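Local structure of hypothetical protein (Parabacteroides merdae, 4OO3) at residues A[227-239]-A[415-427]. The protein is a putative oxidoreductase that probably binds a nicotinamide adenine dinucleotide cofactor through its Rossmann-fold domain. Sequence-based numbering, arbitrary orientation.
Sequences VQWEAFPDQIIDY and LPDWEVPNMLAKY
N422, near the N-terminal end of helix 419-439, bridges the backbone of the loop that leaves helix 220-231, within the C-terminal domain that accompanies the Rossmann fold. Its amide uses both ends. N422 OD1 accepts a short hydrogen bond from I237 N at 2.7 Å, nearly straight at 171°. N422 ND2 donates to Q235 O at 3.0 Å, with the acceptor close to the N422 amide plane. This two-point grip fixes the rotation of the amide and holds the chain at the last residue of the type II turn F232-Q235 and two residues on, at I237. An alanine here would remove both bonds and is likely to leave I237 N and Q235 O without these mates and the loop freer to shift.

One water extends the polar seam, donating to I237 O and P421 O and accepting from Y239 N.

Aromatic contacts gather at W418, whose CG sits between its backbone N and carbonyl carbon (chi1 51°), bringing one face of the indole against D234. D234 CA makes a CH-pi contact over the five-membered ring of W418, 4.1 Å from its centroid, and the carboxylate, salt-bridged to R161, lies nearly parallel to the same face. W418 CH2 reaches the edge of the W229 indole.

Apolar contacts run alongside: Y239 CB rests on A425, I237 CG2 meets A425 CB at 3.7 Å, and I236 CG2 touches P421 CG at 3.8 Å.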
loop_
_atom_site.group_PDB
_atom_site.type_symbol
_atom_site.label_atom_id
_atom_site.label_comp_id
_atom_site.label_asym_id
_atom_site.label_seq_id
_atom_site.Cartn_x
_atom_site.Cartn_y
_atom_site.Cartn_z
ATOM N N VAL A 227 -2.604 -10.656 1.844
ATOM C CA VAL A 227 -3.187 -12.001 1.999
ATOM C C VAL A 227 -3.070 -12.789 0.684
ATOM O O VAL A 227 -2.736 -13.963 0.715
ATOM C CB VAL A 227 -4.594 -12.090 2.700
ATOM C CG1 VAL A 227 -5.086 -10.761 3.242
ATOM C CG2 VAL A 227 -5.643 -12.800 1.850
ATOM N N GLN A 228 -3.285 -12.132 -0.452
ATOM C CA GLN A 228 -3.041 -12.739 -1.772
ATOM C C GLN A 228 -1.572 -13.131 -1.960
ATOM O O GLN A 228 -1.254 -14.253 -2.340
ATOM C CB GLN A 228 -3.434 -11.765 -2.893
ATOM C CG GLN A 228 -4.916 -11.419 -2.941
ATOM C CD GLN A 228 -5.277 -10.446 -4.057
ATOM O OE1 GLN A 228 -4.405 -9.841 -4.710
ATOM N NE2 GLN A 228 -6.575 -10.285 -4.279
ATOM N N TRP A 229 -0.685 -12.183 -1.686
ATOM C CA TRP A 229 0.730 -12.328 -1.997
ATOM C C TRP A 229 1.463 -13.301 -1.056
ATOM O O TRP A 229 2.300 -14.099 -1.496
ATOM C CB TRP A 229 1.378 -10.942 -1.975
ATOM C CG TRP A 229 2.732 -10.890 -2.547
ATOM C CD1 TRP A 229 3.071 -10.841 -3.874
ATOM C CD2 TRP A 229 3.951 -10.872 -1.820
ATOM N NE1 TRP A 229 4.434 -10.795 -4.010
ATOM C CE2 TRP A 229 4.999 -10.820 -2.763
ATOM C CE3 TRP A 229 4.264 -10.902 -0.459
ATOM C CZ2 TRP A 229 6.334 -10.796 -2.384
ATOM C CZ3 TRP A 229 5.590 -10.878 -0.088
ATOM C CH2 TRP A 229 6.608 -10.824 -1.046
ATOM N N GLU A 230 1.146 -13.247 0.232
ATOM C CA GLU A 230 1.751 -14.161 1.202
ATOM C C GLU A 230 1.142 -15.564 1.162
ATOM O O GLU A 230 1.861 -16.556 1.201
ATOM C CB GLU A 230 1.603 -13.617 2.617
ATOM C CG GLU A 230 2.396 -12.356 2.899
ATOM C CD GLU A 230 1.948 -11.673 4.176
ATOM O OE1 GLU A 230 0.851 -11.983 4.674
ATOM O OE2 GLU A 230 2.682 -10.813 4.685
ATOM N N ALA A 231 -0.183 -15.634 1.097
ATOM C CA ALA A 231 -0.904 -16.887 1.327
ATOM C C ALA A 231 -1.233 -17.641 0.049
ATOM O O ALA A 231 -1.554 -18.829 0.102
ATOM C CB ALA A 231 -2.170 -16.621 2.123
ATOM N N PHE A 232 -1.152 -16.961 -1.095
ATOM C CA PHE A 232 -1.363 -17.601 -2.399
ATOM C C PHE A 232 -0.285 -17.159 -3.396
ATOM O O PHE A 232 -0.605 -16.631 -4.467
ATOM C CB PHE A 232 -2.765 -17.270 -2.935
ATOM C CG PHE A 232 -3.877 -17.598 -1.974
ATOM C CD1 PHE A 232 -4.219 -16.713 -0.965
ATOM C CD2 PHE A 232 -4.570 -18.794 -2.077
ATOM C CE1 PHE A 232 -5.234 -17.012 -0.071
ATOM C CE2 PHE A 232 -5.588 -19.101 -1.195
ATOM C CZ PHE A 232 -5.921 -18.210 -0.189
ATOM N N PRO A 233 1.000 -17.409 -3.065
ATOM C CA PRO A 233 2.092 -16.839 -3.856
ATOM C C PRO A 233 1.974 -17.140 -5.350
ATOM O O PRO A 233 1.831 -18.291 -5.739
ATOM C CB PRO A 233 3.352 -17.498 -3.275
ATOM C CG PRO A 233 2.946 -18.073 -1.961
ATOM C CD PRO A 233 1.488 -18.385 -2.073
ATOM N N ASP A 234 1.999 -16.093 -6.167
ATOM C CA ASP A 234 2.019 -16.223 -7.626
ATOM C C ASP A 234 0.802 -16.944 -8.233
ATOM O O ASP A 234 0.818 -17.275 -9.411
ATOM C CB ASP A 234 3.317 -16.907 -8.080
ATOM C CG ASP A 234 4.558 -16.128 -7.685
ATOM O OD1 ASP A 234 4.431 -14.954 -7.282
ATOM O OD2 ASP A 234 5.670 -16.685 -7.788
ATOM N N GLN A 235 -0.241 -17.176 -7.441
ATOM C CA GLN A 235 -1.489 -17.739 -7.957
ATOM C C GLN A 235 -2.364 -16.616 -8.505
ATOM O O GLN A 235 -2.537 -15.582 -7.853
ATOM C CB GLN A 235 -2.248 -18.484 -6.860
ATOM C CG GLN A 235 -1.483 -19.652 -6.258
ATOM C CD GLN A 235 -2.229 -20.290 -5.108
ATOM O OE1 GLN A 235 -3.444 -20.460 -5.163
ATOM N NE2 GLN A 235 -1.506 -20.639 -4.051
ATOM N N ILE A 236 -2.911 -16.833 -9.701
ATOM C CA ILE A 236 -3.810 -15.882 -10.341
ATOM C C ILE A 236 -5.162 -15.960 -9.656
ATOM O O ILE A 236 -5.769 -17.021 -9.625
ATOM C CB ILE A 236 -3.972 -16.192 -11.844
ATOM C CG1 ILE A 236 -2.619 -16.042 -12.552
ATOM C CG2 ILE A 236 -5.026 -15.289 -12.476
ATOM C CD1 ILE A 236 -2.646 -16.296 -14.039
ATOM N N ILE A 237 -5.626 -14.849 -9.089
ATOM C CA ILE A 237 -6.932 -14.811 -8.428
ATOM C C ILE A 237 -7.967 -14.292 -9.423
ATOM O O ILE A 237 -7.819 -13.185 -9.953
ATOM C CB ILE A 237 -6.927 -13.896 -7.181
ATOM C CG1 ILE A 237 -5.753 -14.219 -6.234
ATOM C CG2 ILE A 237 -8.258 -13.985 -6.439
ATOM C CD1 ILE A 237 -5.778 -15.604 -5.622
ATOM N N ASP A 238 -8.998 -15.095 -9.691
ATOM C CA ASP A 238 -10.112 -14.683 -10.537
ATOM C C ASP A 238 -11.196 -14.128 -9.623
ATOM O O ASP A 238 -11.865 -14.882 -8.919
ATOM C CB ASP A 238 -10.644 -15.870 -11.351
ATOM C CG ASP A 238 -11.786 -15.484 -12.295
ATOM O OD1 ASP A 238 -12.247 -14.319 -12.273
ATOM O OD2 ASP A 238 -12.234 -16.361 -13.061
ATOM N N TYR A 239 -11.380 -12.812 -9.636
ATOM C CA TYR A 239 -12.266 -12.175 -8.665
ATOM C C TYR A 239 -13.731 -12.547 -8.893
ATOM O O TYR A 239 -14.537 -12.492 -7.967
ATOM C CB TYR A 239 -12.049 -10.651 -8.622
ATOM C CG TYR A 239 -12.671 -9.853 -9.743
ATOM C CD1 TYR A 239 -14.018 -9.523 -9.713
ATOM C CD2 TYR A 239 -11.911 -9.406 -10.821
ATOM C CE1 TYR A 239 -14.600 -8.797 -10.731
ATOM C CE2 TYR A 239 -12.482 -8.671 -11.840
ATOM C CZ TYR A 239 -13.828 -8.375 -11.784
ATOM O OH TYR A 239 -14.425 -7.656 -12.774
ATOM N N LEU A 415 3.926 -7.015 -17.348
ATOM C CA LEU A 415 4.086 -7.506 -15.982
ATOM C C LEU A 415 3.926 -9.022 -15.947
ATOM O O LEU A 415 3.398 -9.604 -16.881
ATOM C CB LEU A 415 3.033 -6.872 -15.078
ATOM C CG LEU A 415 3.169 -5.364 -14.894
ATOM C CD1 LEU A 415 1.859 -4.777 -14.390
ATOM C CD2 LEU A 415 4.322 -5.044 -13.953
ATOM N N PRO A 416 4.379 -9.671 -14.861
ATOM C CA PRO A 416 4.094 -11.103 -14.711
ATOM C C PRO A 416 2.591 -11.430 -14.650
ATOM O O PRO A 416 1.787 -10.607 -14.203
ATOM C CB PRO A 416 4.792 -11.480 -13.396
ATOM C CG PRO A 416 5.185 -10.196 -12.746
ATOM C CD PRO A 416 5.313 -9.181 -13.833
ATOM N N ASP A 417 2.256 -12.638 -15.098
ATOM C CA ASP A 417 0.883 -13.141 -15.230
ATOM C C ASP A 417 -0.105 -12.664 -14.181
ATOM O O ASP A 417 -1.186 -12.175 -14.505
ATOM C CB ASP A 417 0.893 -14.678 -15.168
ATOM C CG ASP A 417 1.310 -15.321 -16.472
ATOM O OD1 ASP A 417 1.732 -14.600 -17.410
ATOM O OD2 ASP A 417 1.209 -16.566 -16.554
ATOM N N TRP A 418 0.267 -12.848 -12.922
ATOM C CA TRP A 418 -0.673 -12.702 -11.811
ATOM C C TRP A 418 -0.993 -11.252 -11.428
ATOM O O TRP A 418 -1.999 -11.006 -10.767
ATOM C CB TRP A 418 -0.160 -13.478 -10.585
ATOM C CG TRP A 418 1.265 -13.158 -10.211
ATOM C CD1 TRP A 418 2.388 -13.810 -10.638
ATOM C CD2 TRP A 418 1.719 -12.098 -9.360
ATOM N NE1 TRP A 418 3.506 -13.228 -10.100
ATOM C CE2 TRP A 418 3.126 -12.180 -9.305
ATOM C CE3 TRP A 418 1.071 -11.095 -8.626
ATOM C CZ2 TRP A 418 3.902 -11.296 -8.551
ATOM C CZ3 TRP A 418 1.842 -10.215 -7.874
ATOM C CH2 TRP A 418 3.245 -10.323 -7.844
ATOM N N GLU A 419 -0.166 -10.297 -11.853
ATOM C CA GLU A 419 -0.246 -8.923 -11.327
ATOM C C GLU A 419 -1.556 -8.183 -11.637
ATOM O O GLU A 419 -2.199 -7.670 -10.724
ATOM C CB GLU A 419 0.963 -8.089 -11.773
ATOM C CG GLU A 419 2.214 -8.328 -10.928
ATOM C CD GLU A 419 2.281 -7.457 -9.680
ATOM O OE1 GLU A 419 1.227 -7.005 -9.179
ATOM O OE2 GLU A 419 3.403 -7.203 -9.192
ATOM N N VAL A 420 -1.949 -8.119 -12.906
ATOM C CA VAL A 420 -3.160 -7.397 -13.279
ATOM C C VAL A 420 -4.404 -8.069 -12.703
ATOM O O VAL A 420 -5.184 -7.416 -11.998
ATOM C CB VAL A 420 -3.286 -7.215 -14.804
ATOM C CG1 VAL A 420 -4.671 -6.690 -15.182
ATOM C CG2 VAL A 420 -2.202 -6.275 -15.307
ATOM N N PRO A 421 -4.592 -9.373 -12.965
ATOM C CA PRO A 421 -5.782 -9.992 -12.370
ATOM C C PRO A 421 -5.844 -9.850 -10.837
ATOM O O PRO A 421 -6.921 -9.648 -10.296
ATOM C CB PRO A 421 -5.693 -11.464 -12.807
ATOM C CG PRO A 421 -4.317 -11.658 -13.342
ATOM C CD PRO A 421 -3.821 -10.320 -13.790
ATOM N N ASN A 422 -4.701 -9.925 -10.160
ATOM C CA ASN A 422 -4.669 -9.802 -8.695
ATOM C C ASN A 422 -4.848 -8.381 -8.165
ATOM O O ASN A 422 -5.387 -8.206 -7.065
ATOM C CB ASN A 422 -3.403 -10.440 -8.122
ATOM C CG ASN A 422 -3.360 -11.945 -8.354
ATOM O OD1 ASN A 422 -4.272 -12.522 -8.952
ATOM N ND2 ASN A 422 -2.306 -12.585 -7.874
HETATM N N MSE A 423 -4.416 -7.376 -8.928
HETATM C CA MSE A 423 -4.736 -5.979 -8.603
HETATM C C MSE A 423 -6.240 -5.805 -8.685
HETATM O O MSE A 423 -6.864 -5.232 -7.784
HETATM C CB MSE A 423 -4.018 -4.983 -9.521
HETATM C CG MSE A 423 -2.546 -4.830 -9.147
HETATM SE SE MSE A 423 -1.676 -3.419 -10.207
HETATM C CE MSE A 423 -1.342 -4.391 -11.883
ATOM N N LEU A 424 -6.843 -6.328 -9.746
ATOM C CA LEU A 424 -8.296 -6.292 -9.884
ATOM C C LEU A 424 -9.022 -7.054 -8.772
ATOM O O LEU A 424 -10.001 -6.556 -8.231
ATOM C CB LEU A 424 -8.720 -6.831 -11.245
ATOM C CG LEU A 424 -8.468 -5.902 -12.431
ATOM C CD1 LEU A 424 -8.833 -6.625 -13.719
ATOM C CD2 LEU A 424 -9.262 -4.611 -12.282
ATOM N N ALA A 425 -8.549 -8.249 -8.420
ATOM C CA ALA A 425 -9.172 -9.010 -7.327
ATOM C C ALA A 425 -9.100 -8.237 -6.020
ATOM O O ALA A 425 -10.049 -8.235 -5.234
ATOM C CB ALA A 425 -8.523 -10.379 -7.171
ATOM N N LYS A 426 -7.974 -7.561 -5.820
ATOM C CA LYS A 426 -7.730 -6.765 -4.636
ATOM C C LYS A 426 -8.750 -5.643 -4.539
ATOM O O LYS A 426 -9.410 -5.487 -3.508
ATOM C CB LYS A 426 -6.325 -6.173 -4.726
ATOM C CG LYS A 426 -5.850 -5.417 -3.505
ATOM C CD LYS A 426 -4.981 -4.223 -3.880
ATOM C CE LYS A 426 -3.843 -4.584 -4.810
ATOM N NZ LYS A 426 -3.058 -3.419 -5.267
ATOM N N TYR A 427 -8.856 -4.860 -5.610
ATOM C CA TYR A 427 -9.769 -3.720 -5.651
ATOM C C TYR A 427 -11.236 -4.143 -5.687
ATOM O O TYR A 427 -12.099 -3.428 -5.166
ATOM C CB TYR A 427 -9.434 -2.781 -6.823
ATOM C CG TYR A 427 -8.180 -1.991 -6.581
ATOM C CD1 TYR A 427 -8.128 -1.048 -5.567
ATOM C CD2 TYR A 427 -7.036 -2.196 -7.351
ATOM C CE1 TYR A 427 -6.974 -0.336 -5.315
ATOM C CE2 TYR A 427 -5.880 -1.485 -7.111
ATOM C CZ TYR A 427 -5.857 -0.557 -6.088
ATOM O OH TYR A 427 -4.724 0.169 -5.839
HETATM O O HOH W 1 -9.259 -11.121 -10.683
#